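ATP synthase subunit s, mitochondrial (Bos taurus, PDB 3E4G) regulates the mitochondrial membrane ATP synthase, being needed for its proton conduction and supporting ATP synthesis by blocking a proton leak through an alternative exit pathway. Local coordinates at residues V9-D14 with L32-M37; D67-C72 with K89-K94; M74-D79 with L103-Q108. The protein carries 1 engineered substitution. All coordinates share one frame; numbering follows the deposited sequence. Where two conformers were deposited one is given.

The chain starts with the helical N-terminal domain, where contact 1 brings the end of helix 2-11 against the end of helix 23-33 and so closes a loop that is almost wholly helical. That loop is complete before the leucine-rich repeats begin. Contacts 2 and 3 then cross: segments 67-72, 74-79, 89-94 and 103-108 alternate along the chain. Contact 2 pairs neighbouring parallel strands, whereas contact 3 sets the 3-10 segment after strand 63-69 against helix 100-107. Contacts 1 and 2 meet at one magnesium ion, bound by Gly-35 O and Thr-69 O, and contacts 2 and 3 touch where Leu-92 CD1 meets Leu-103 CD2.

Contact 1 (V9-D14 with L32-M37); sequences VFNKVD and LRCGAM. With MG (magnesium ion), chain B.
Arg-33 holds the carbonyl oxygen of Phe-10 side-on with two nitrogens. Arg-33 NE donates to Phe-10 O at 2.8 Å, and Arg-33 NH2 donates to the same Phe-10 O at 3.0 Å. The oxygen lies in the guanidinium plane, so both N-H groups aim at it along one edge. On the acceptor side the geometry is less regular: the two donors come from the same face of the carbonyl plane, NE modestly tilted and NH2 raised 52° out of it. The side chain gets there because CG sits between the backbone N and the carbonyl carbon (chi1 75°), after which the chain runs extended from CG to NE. Gripping a carbonyl in the last turn of helix 2-11, the positive group probably also suits the negative end of the helix.

Water 1 continues the link, accepting from Arg-33 NH2 at 3.3 Å and from Asp-14 N at 3.1 Å. On the other flank, the Phe-10 ring offers its edge to the backbone at the end of helix 23-33, with Phe-10 CE1 3.2 Å from Arg-33 O. Cys-34 SG comes to 3.5 Å from Phe-10 O and also packs against Phe-10 CB at 3.9 Å.

Helix 23-33 ends in a Schellman motif with Gly-35 as the C-prime residue; its positive phi of 79° is a value that favours glycine. The turn presents Gly-35 O to the magnesium ion at 2.2 Å, alongside three waters and Thr-69 O. Within the N-terminal domain the contact thus joins the ends of helices 2-11 and 23-33. It borders the repeat sheet, where Ser-71 OG hydrogen-bonds to Cys-34 O and Met-37 opens strand 37-40, antiparallel to strand 63-69.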
loop_
_atom_site.group_PDB
_atom_site.type_symbol
_atom_site.label_atom_id
_atom_site.label_comp_id
_atom_site.label_asym_id
_atom_site.label_seq_id
_atom_site.Cartn_x
_atom_site.Cartn_y
_atom_site.Cartn_z
ATOM N N VAL A 9 8.538 -9.718 12.551
ATOM C CA VAL A 9 8.143 -11.028 12.066
ATOM C C VAL A 9 6.716 -10.989 11.475
ATOM O O VAL A 9 6.413 -11.816 10.609
ATOM C CB VAL A 9 8.318 -12.105 13.137
ATOM C CG1 VAL A 9 7.254 -12.132 14.161
ATOM C CG2 VAL A 9 8.729 -13.376 12.570
ATOM N N PHE A 10 5.870 -10.093 11.942
ATOM C CA PHE A 10 4.567 -9.903 11.262
ATOM C C PHE A 10 4.768 -9.472 9.817
ATOM O O PHE A 10 3.946 -9.785 8.933
ATOM C CB PHE A 10 3.678 -8.925 12.020
ATOM C CG PHE A 10 2.772 -9.614 13.017
ATOM C CD1 PHE A 10 1.387 -9.546 12.894
ATOM C CD2 PHE A 10 3.299 -10.367 14.098
ATOM C CE1 PHE A 10 0.515 -10.176 13.739
ATOM C CE2 PHE A 10 2.440 -11.003 14.975
ATOM C CZ PHE A 10 1.051 -10.896 14.844
ATOM N N ASN A 11 5.783 -8.683 9.584
ATOM C CA ASN A 11 6.060 -8.111 8.242
ATOM C C ASN A 11 6.931 -8.979 7.371
ATOM O O ASN A 11 6.845 -8.873 6.132
ATOM C CB ASN A 11 6.647 -6.699 8.381
ATOM C CG ASN A 11 5.562 -5.693 8.646
ATOM O OD1 ASN A 11 5.368 -5.241 9.838
ATOM N ND2 ASN A 11 4.844 -5.313 7.648
ATOM N N LYS A 12 7.805 -9.808 7.931
ATOM C CA LYS A 12 8.820 -10.477 7.136
ATOM C C LYS A 12 8.217 -11.401 6.097
ATOM O O LYS A 12 7.298 -12.181 6.403
ATOM C CB LYS A 12 9.761 -11.267 8.085
ATOM C CG LYS A 12 10.878 -11.991 7.348
ATOM C CD LYS A 12 11.863 -12.663 8.326
ATOM C CE LYS A 12 12.896 -13.471 7.696
ATOM N NZ LYS A 12 13.742 -12.699 6.872
ATOM N N VAL A 13 8.740 -11.356 4.888
ATOM C CA VAL A 13 8.296 -12.234 3.810
ATOM C C VAL A 13 8.779 -13.638 4.041
ATOM O O VAL A 13 9.951 -13.894 4.384
ATOM C CB VAL A 13 8.808 -11.722 2.441
ATOM C CG1 VAL A 13 8.467 -12.726 1.321
ATOM C CG2 VAL A 13 8.202 -10.417 2.103
ATOM N N ASP A 14 7.902 -14.586 3.862
ATOM C CA ASP A 14 8.281 -16.027 3.771
ATOM C C ASP A 14 8.179 -16.455 2.296
ATOM O O ASP A 14 7.085 -16.580 1.728
ATOM C CB ASP A 14 7.402 -16.821 4.657
ATOM C CG ASP A 14 7.836 -18.277 4.755
ATOM O OD1 ASP A 14 7.721 -18.920 5.854
ATOM O OD2 ASP A 14 8.352 -18.806 3.771
ATOM N N LEU A 32 -3.695 -9.084 6.178
ATOM C CA LEU A 32 -4.709 -9.284 7.215
ATOM C C LEU A 32 -4.048 -9.569 8.586
ATOM O O LEU A 32 -4.557 -9.092 9.604
ATOM C CB LEU A 32 -5.746 -10.344 6.867
ATOM C CG LEU A 32 -6.937 -9.808 6.048
ATOM C CD1 LEU A 32 -6.548 -9.261 4.648
ATOM C CD2 LEU A 32 -7.957 -10.963 5.884
ATOM N N ARG A 33 -2.924 -10.286 8.639
ATOM C CA ARG A 33 -2.307 -10.527 9.960
ATOM C C ARG A 33 -1.825 -9.217 10.564
ATOM O O ARG A 33 -1.717 -9.093 11.795
ATOM C CB ARG A 33 -1.191 -11.610 9.911
ATOM C CG ARG A 33 0.105 -11.159 9.291
ATOM C CD ARG A 33 0.881 -12.361 8.788
ATOM N NE ARG A 33 2.219 -11.965 8.355
ATOM C CZ ARG A 33 2.914 -12.550 7.389
ATOM N NH1 ARG A 33 2.412 -13.623 6.759
ATOM N NH2 ARG A 33 4.099 -12.057 7.043
ATOM N N CYS A 34 -1.512 -8.212 9.707
ATOM C CA CYS A 34 -1.065 -6.911 10.132
ATOM C C CYS A 34 -2.209 -5.908 10.286
ATOM O O CYS A 34 -1.947 -4.697 10.435
ATOM C CB CYS A 34 -0.001 -6.358 9.161
ATOM S SG CYS A 34 1.564 -7.224 9.221
ATOM N N GLY A 35 -3.465 -6.369 10.313
ATOM C CA GLY A 35 -4.580 -5.459 10.569
ATOM C C GLY A 35 -5.016 -4.640 9.379
ATOM O O GLY A 35 -5.656 -3.582 9.572
ATOM N N ALA A 36 -4.709 -5.070 8.158
ATOM C CA ALA A 36 -5.204 -4.481 6.951
ATOM C C ALA A 36 -6.301 -5.381 6.333
ATOM O O ALA A 36 -6.586 -6.506 6.826
ATOM C CB ALA A 36 -4.059 -4.201 5.976
ATOM N N MET A 37 -6.880 -4.922 5.271
ATOM C CA MET A 37 -7.948 -5.647 4.532
ATOM C C MET A 37 -7.575 -5.602 3.032
ATOM O O MET A 37 -6.889 -4.697 2.561
ATOM C CB MET A 37 -9.313 -4.944 4.739
ATOM C CG MET A 37 -9.730 -4.846 6.195
ATOM S SD MET A 37 -11.307 -3.938 6.290
ATOM C CE MET A 37 -11.528 -3.873 8.050
HETATM MG MG MG B . -7.482 -2.381 10.041
HETATM O O HOH W 1 4.973 -14.050 4.600
HETATM O O HOH W 2 -6.800 -2.527 12.459
HETATM O O HOH W 3 -9.393 -1.072 10.555
HETATM O O HOH W 4 -8.675 -4.444 10.393
#

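Contact 2 (D67-C72 with K89-K94); sequences DATDSC and KIRLCK. With MG (magnesium ion), chain B.
Asp-67 and Arg-91 lie side by side on adjacent parallel strands of the leucine-rich repeat sheet, their side chains pointing the same way. The strand axes are 4.8 Å apart and 1° from parallel. Asp-67 is paired with Arg-91, Ala-68 with Leu-92 and Thr-69 with Cys-93.

Arg-91 NH1 makes a salt bridge to Asp-67 OD1 at 3.2 Å, meeting it on the syn side but out of the carboxylate plane. The oxygen lies at the guanidinium edge, yet the carboxylate and guanidinium planes stand 84° apart, so one oxygen is engaged and not a matched pair. Cys-93 CB sits over one guanidinium face, offset toward the rim. Arg-91 was modelled in two conformers, and this bridge describes one of them. Asp-67 OD1 also accepts from Thr-69 OG1 at 2.7 Å, likewise on its syn side; Thr-69 can turn its hydroxyl there because OG1 is anti to the carbonyl carbon (chi1 -64°). Replacing Asp-67 by an alanine removes the shared acceptor and would probably leave the Arg-91 charge without its carboxylate mate here and the Thr-69 hydroxyl without the acceptor that fixes its rotation.

On the other face Ala-68 CB meets Leu-92 CD2 at 4.1 Å. Backbone bonds knit the strands together: Ala-68 N to Arg-91 O, Cys-93 N to Ala-68 O, and Asp-70 N to Cys-93 O. At the end of strand 63-69, Thr-69 O binds the magnesium ion at 2.3 Å.

Beyond the strands, the Asp-70 and Lys-94 side chains slant across each other. Their direct ion pair is long, and water 6 bridges it, donating to Asp-70 OD2 at 2.6 Å and accepting from Lys-94 NZ at 2.7 Å.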
loop_
_atom_site.group_PDB
_atom_site.type_symbol
_atom_site.label_atom_id
_atom_site.label_comp_id
_atom_site.label_asym_id
_atom_site.label_seq_id
_atom_site.Cartn_x
_atom_site.Cartn_y
_atom_site.Cartn_z
ATOM N N ASP A 67 -6.848 -1.871 1.897
ATOM C CA ASP A 67 -7.241 -0.846 2.849
ATOM C C ASP A 67 -6.538 -1.160 4.156
ATOM O O ASP A 67 -6.971 -2.076 4.888
ATOM C CB ASP A 67 -8.763 -0.796 3.037
ATOM C CG ASP A 67 -9.196 0.227 4.020
ATOM O OD1 ASP A 67 -8.329 0.842 4.689
ATOM O OD2 ASP A 67 -10.446 0.431 4.082
ATOM N N ALA A 68 -5.409 -0.506 4.393
ATOM C CA ALA A 68 -4.613 -0.700 5.604
ATOM C C ALA A 68 -4.908 0.447 6.532
ATOM O O ALA A 68 -4.320 1.537 6.398
ATOM C CB ALA A 68 -3.126 -0.782 5.233
ATOM N N THR A 69 -5.847 0.231 7.452
ATOM C CA THR A 69 -6.217 1.227 8.465
ATOM C C THR A 69 -5.845 0.674 9.812
ATOM O O THR A 69 -6.200 -0.451 10.151
ATOM C CB THR A 69 -7.737 1.544 8.359
ATOM O OG1 THR A 69 -7.981 2.156 7.072
ATOM C CG2 THR A 69 -8.175 2.535 9.454
ATOM N N ASP A 70 -5.138 1.480 10.619
ATOM C CA ASP A 70 -4.737 1.031 11.960
ATOM C C ASP A 70 -3.979 -0.293 11.830
ATOM O O ASP A 70 -4.222 -1.258 12.545
ATOM C CB ASP A 70 -5.936 0.917 12.893
ATOM C CG ASP A 70 -6.431 2.274 13.356
ATOM O OD1 ASP A 70 -5.570 3.012 13.893
ATOM O OD2 ASP A 70 -7.620 2.573 13.293
ATOM N N SER A 71 -2.991 -0.319 10.932
ATOM C CA SER A 71 -2.239 -1.514 10.562
ATOM C C SER A 71 -0.782 -1.357 10.978
ATOM O O SER A 71 -0.239 -0.240 11.004
ATOM C CB SER A 71 -2.355 -1.706 9.066
ATOM O OG SER A 71 -1.519 -2.725 8.560
ATOM N N CYS A 72 -0.115 -2.490 11.210
ATOM C CA CYS A 72 1.334 -2.491 11.571
ATOM C C CYS A 72 2.227 -2.777 10.419
ATOM O O CYS A 72 3.436 -3.045 10.640
ATOM C CB CYS A 72 1.579 -3.486 12.763
ATOM S SG CYS A 72 1.337 -5.208 12.313
ATOM N N LYS A 89 -5.859 -0.008 -6.216
ATOM C CA LYS A 89 -6.233 0.927 -5.159
ATOM C C LYS A 89 -5.489 0.557 -3.889
ATOM O O LYS A 89 -5.532 -0.603 -3.459
ATOM C CB LYS A 89 -7.734 0.859 -4.869
ATOM C CG LYS A 89 -8.641 1.286 -6.010
ATOM C CD LYS A 89 -10.118 1.019 -5.683
ATOM C CE LYS A 89 -11.058 1.718 -6.566
ATOM N NZ LYS A 89 -12.478 1.320 -6.397
ATOM N N ILE A 90 -4.839 1.562 -3.261
ATOM C CA ILE A 90 -4.237 1.377 -1.946
ATOM C C ILE A 90 -4.622 2.538 -1.066
ATOM O O ILE A 90 -4.448 3.703 -1.421
ATOM C CB ILE A 90 -2.688 1.291 -2.018
ATOM C CG1 ILE A 90 -2.251 0.096 -2.866
ATOM C CG2 ILE A 90 -2.092 1.213 -0.589
ATOM C CD1 ILE A 90 -0.734 0.030 -3.075
ATOM N N ARG A 91 -5.127 2.224 0.130
ATOM C CA ARG A 91 -5.383 3.214 1.179
ATOM C C ARG A 91 -4.497 2.844 2.372
ATOM O O ARG A 91 -4.519 1.688 2.830
ATOM C CB ARG A 91 -6.861 3.183 1.578
ATOM C CG ARG A 91 -7.221 4.163 2.595
ATOM C CD ARG A 91 -8.793 4.164 2.636
ATOM N NE ARG A 91 -9.254 5.243 3.374
ATOM C CZ ARG A 91 -9.513 5.041 4.741
ATOM N NH1 ARG A 91 -9.305 3.856 5.245
ATOM N NH2 ARG A 91 -10.086 5.998 5.424
ATOM N N LEU A 92 -3.757 3.822 2.839
ATOM C CA LEU A 92 -2.902 3.719 4.053
ATOM C C LEU A 92 -3.469 4.781 5.019
ATOM O O LEU A 92 -3.363 5.987 4.723
ATOM C CB LEU A 92 -1.431 4.028 3.716
ATOM C CG LEU A 92 -0.826 3.164 2.626
ATOM C CD1 LEU A 92 0.595 3.629 2.280
ATOM C CD2 LEU A 92 -0.879 1.686 2.925
ATOM N N CYS A 93 -4.070 4.353 6.106
ATOM C CA CYS A 93 -4.731 5.269 7.042
ATOM C C CYS A 93 -4.329 4.878 8.445
ATOM O O CYS A 93 -4.513 3.731 8.862
ATOM C CB CYS A 93 -6.264 5.166 6.846
ATOM S SG CYS A 93 -7.198 6.186 7.980
ATOM N N LYS A 94 -3.767 5.833 9.198
ATOM C CA LYS A 94 -3.389 5.558 10.598
ATOM C C LYS A 94 -2.475 4.312 10.626
ATOM O O LYS A 94 -2.609 3.404 11.448
ATOM C CB LYS A 94 -4.621 5.360 11.486
ATOM C CG LYS A 94 -5.436 6.614 11.627
ATOM C CD LYS A 94 -6.733 6.465 12.481
ATOM C CE LYS A 94 -7.827 5.756 11.750
ATOM N NZ LYS A 94 -9.206 5.993 12.423
HETATM MG MG MG B . -7.482 -2.381 10.041
HETATM O O HOH W 5 -3.010 2.036 14.573
HETATM O O HOH W 6 -8.891 4.452 14.640
HETATM O O HOH W 2 -6.800 -2.527 12.459
HETATM O O HOH W 7 -0.609 1.696 13.015
HETATM O O HOH W 3 -9.393 -1.072 10.555
HETATM O O HOH W 4 -8.675 -4.444 10.393
#

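Contact 3 (M74-D79 with L103-Q108); sequences MSIGFD and LERLSQ
Asp-79 OD1 takes a salt-bridging hydrogen bond from Arg-105 NH1 at 2.9 Å, with an N-H...O angle of 151°. The carboxylate uses the syn lone pair of OD1. The side chains cross at about a right angle, and the oxygen is tilted out of the guanidinium plane. The carboxylate and guanidinium planes are 67° apart, consistent with one oxygen doing the pairing. Water 8 donates to the other oxygen, Asp-79 OD2, at 2.7 Å and accepts a weak bond from Arg-105 NH1.

Arg-105 spans the gap by leaving its helix with CG opposite the backbone N and then bending at chi3 (-67°). The bend lays the guanidinium alongside Ile-76, whose methyl CG2 sits over the centre of one face, 3.8 Å from Arg-105 CZ. Arg-105 CD also passes 3.3 Å from Ser-75 O.

Next to the ion pair the contact is apolar. Phe-78 points toward the helix, and Phe-78 CD1 meets Leu-106 CD2 at 3.7 Å, the methyl approaching the ring obliquely. Both residues are buried.

The 3-10 segment in the loop between strands 63-69 and 89-93 is thereby joined to helix 100-107 of the next leucine-rich repeat. Phe-78 also packs edge-to-face with Trp-30 of helix 23-33. The 3-10 segment and helix 100-107 lie side by side, with Leu-103 of the helix packed on strand 118-122.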
loop_
_atom_site.group_PDB
_atom_site.type_symbol
_atom_site.label_atom_id
_atom_site.label_comp_id
_atom_site.label_asym_id
_atom_site.label_seq_id
_atom_site.Cartn_x
_atom_site.Cartn_y
_atom_site.Cartn_z
ATOM N N MET A 74 4.934 -2.285 7.562
ATOM C CA MET A 74 6.123 -1.379 7.467
ATOM C C MET A 74 7.133 -1.960 6.568
ATOM O O MET A 74 7.301 -3.169 6.527
ATOM C CB MET A 74 6.607 -0.960 8.712
ATOM C CG MET A 74 7.081 -1.996 9.347
ATOM S SD MET A 74 7.729 -1.471 11.030
ATOM C CE MET A 74 8.577 0.028 10.704
ATOM N N SER A 75 7.937 -1.112 5.978
ATOM C CA SER A 75 9.185 -1.391 5.332
ATOM C C SER A 75 9.219 -2.661 4.543
ATOM O O SER A 75 8.591 -2.772 3.446
ATOM C CB SER A 75 10.367 -1.206 6.357
ATOM O OG SER A 75 10.330 -2.249 7.342
ATOM N N ILE A 76 10.030 -3.600 4.969
ATOM C CA ILE A 76 10.255 -4.776 4.152
ATOM C C ILE A 76 8.972 -5.641 4.091
ATOM O O ILE A 76 8.909 -6.535 3.232
ATOM C CB ILE A 76 11.571 -5.505 4.413
ATOM C CG1 ILE A 76 11.453 -5.961 5.824
ATOM C CG2 ILE A 76 12.773 -4.656 3.993
ATOM C CD1 ILE A 76 10.184 -6.159 6.672
ATOM N N GLY A 77 7.906 -5.399 4.890
ATOM C CA GLY A 77 6.639 -6.086 4.625
ATOM C C GLY A 77 6.151 -5.829 3.202
ATOM O O GLY A 77 5.528 -6.690 2.590
ATOM N N PHE A 78 6.453 -4.642 2.679
ATOM C CA PHE A 78 6.017 -4.311 1.326
ATOM C C PHE A 78 6.697 -5.126 0.259
ATOM O O PHE A 78 6.223 -5.099 -0.893
ATOM C CB PHE A 78 6.158 -2.804 1.077
ATOM C CG PHE A 78 5.179 -1.961 1.874
ATOM C CD1 PHE A 78 3.829 -1.884 1.538
ATOM C CD2 PHE A 78 5.571 -1.285 2.994
ATOM C CE1 PHE A 78 2.936 -1.135 2.286
ATOM C CE2 PHE A 78 4.691 -0.574 3.764
ATOM C CZ PHE A 78 3.375 -0.455 3.404
ATOM N N ASP A 79 7.735 -5.891 0.579
ATOM C CA ASP A 79 8.262 -6.843 -0.377
ATOM C C ASP A 79 7.223 -7.905 -0.764
ATOM O O ASP A 79 7.356 -8.546 -1.833
ATOM C CB ASP A 79 9.559 -7.448 0.089
ATOM C CG ASP A 79 10.747 -6.440 0.058
ATOM O OD1 ASP A 79 10.630 -5.342 -0.509
ATOM O OD2 ASP A 79 11.767 -6.802 0.625
ATOM N N LEU A 103 7.067 4.176 1.082
ATOM C CA LEU A 103 6.497 4.744 -0.147
ATOM C C LEU A 103 7.501 4.649 -1.301
ATOM O O LEU A 103 7.148 4.349 -2.443
ATOM C CB LEU A 103 6.063 6.176 0.063
ATOM C CG LEU A 103 4.963 6.320 1.152
ATOM C CD1 LEU A 103 4.586 7.793 1.302
ATOM C CD2 LEU A 103 3.738 5.481 0.844
ATOM N N GLU A 104 8.803 4.877 -1.002
ATOM C CA GLU A 104 9.871 4.722 -1.976
ATOM C C GLU A 104 9.889 3.263 -2.459
ATOM O O GLU A 104 9.942 3.011 -3.700
ATOM C CB GLU A 104 11.202 5.141 -1.395
ATOM C CG GLU A 104 11.295 6.615 -1.178
ATOM C CD GLU A 104 12.392 7.078 -0.253
ATOM O OE1 GLU A 104 13.040 6.250 0.393
ATOM O OE2 GLU A 104 12.572 8.287 -0.159
ATOM N N ARG A 105 9.899 2.293 -1.551
ATOM C CA ARG A 105 9.919 0.901 -1.930
ATOM C C ARG A 105 8.749 0.538 -2.854
ATOM O O ARG A 105 8.891 -0.124 -3.884
ATOM C CB ARG A 105 9.914 0.016 -0.649
ATOM C CG ARG A 105 10.018 -1.510 -0.794
ATOM C CD ARG A 105 10.057 -2.236 0.563
ATOM N NE ARG A 105 11.265 -1.934 1.290
ATOM C CZ ARG A 105 12.524 -2.381 0.970
ATOM N NH1 ARG A 105 12.675 -3.387 0.111
ATOM N NH2 ARG A 105 13.550 -1.863 1.538
ATOM N N LEU A 106 7.558 1.009 -2.465
ATOM C CA LEU A 106 6.344 0.770 -3.321
ATOM C C LEU A 106 6.523 1.379 -4.709
ATOM O O LEU A 106 6.174 0.775 -5.738
ATOM C CB LEU A 106 5.148 1.392 -2.677
ATOM C CG LEU A 106 4.547 0.612 -1.466
ATOM C CD1 LEU A 106 3.526 1.509 -0.768
ATOM C CD2 LEU A 106 3.896 -0.645 -1.901
ATOM N N SER A 107 7.019 2.615 -4.747
ATOM C CA SER A 107 7.093 3.384 -6.011
ATOM C C SER A 107 8.009 2.704 -7.005
ATOM O O SER A 107 7.871 2.964 -8.216
ATOM C CB SER A 107 7.554 4.792 -5.762
ATOM O OG SER A 107 8.948 4.862 -5.448
ATOM N N GLN A 108 8.985 1.933 -6.536
ATOM C CA GLN A 108 9.979 1.262 -7.379
ATOM C C GLN A 108 9.569 -0.081 -7.929
ATOM O O GLN A 108 10.287 -0.692 -8.713
ATOM C CB GLN A 108 11.316 1.130 -6.569
ATOM C CG GLN A 108 11.951 2.502 -6.372
ATOM C CD GLN A 108 12.422 3.051 -7.593
ATOM O OE1 GLN A 108 12.309 4.309 -7.860
ATOM N NE2 GLN A 108 13.063 2.291 -8.446
HETATM O O HOH W 8 14.245 -6.097 -0.158
#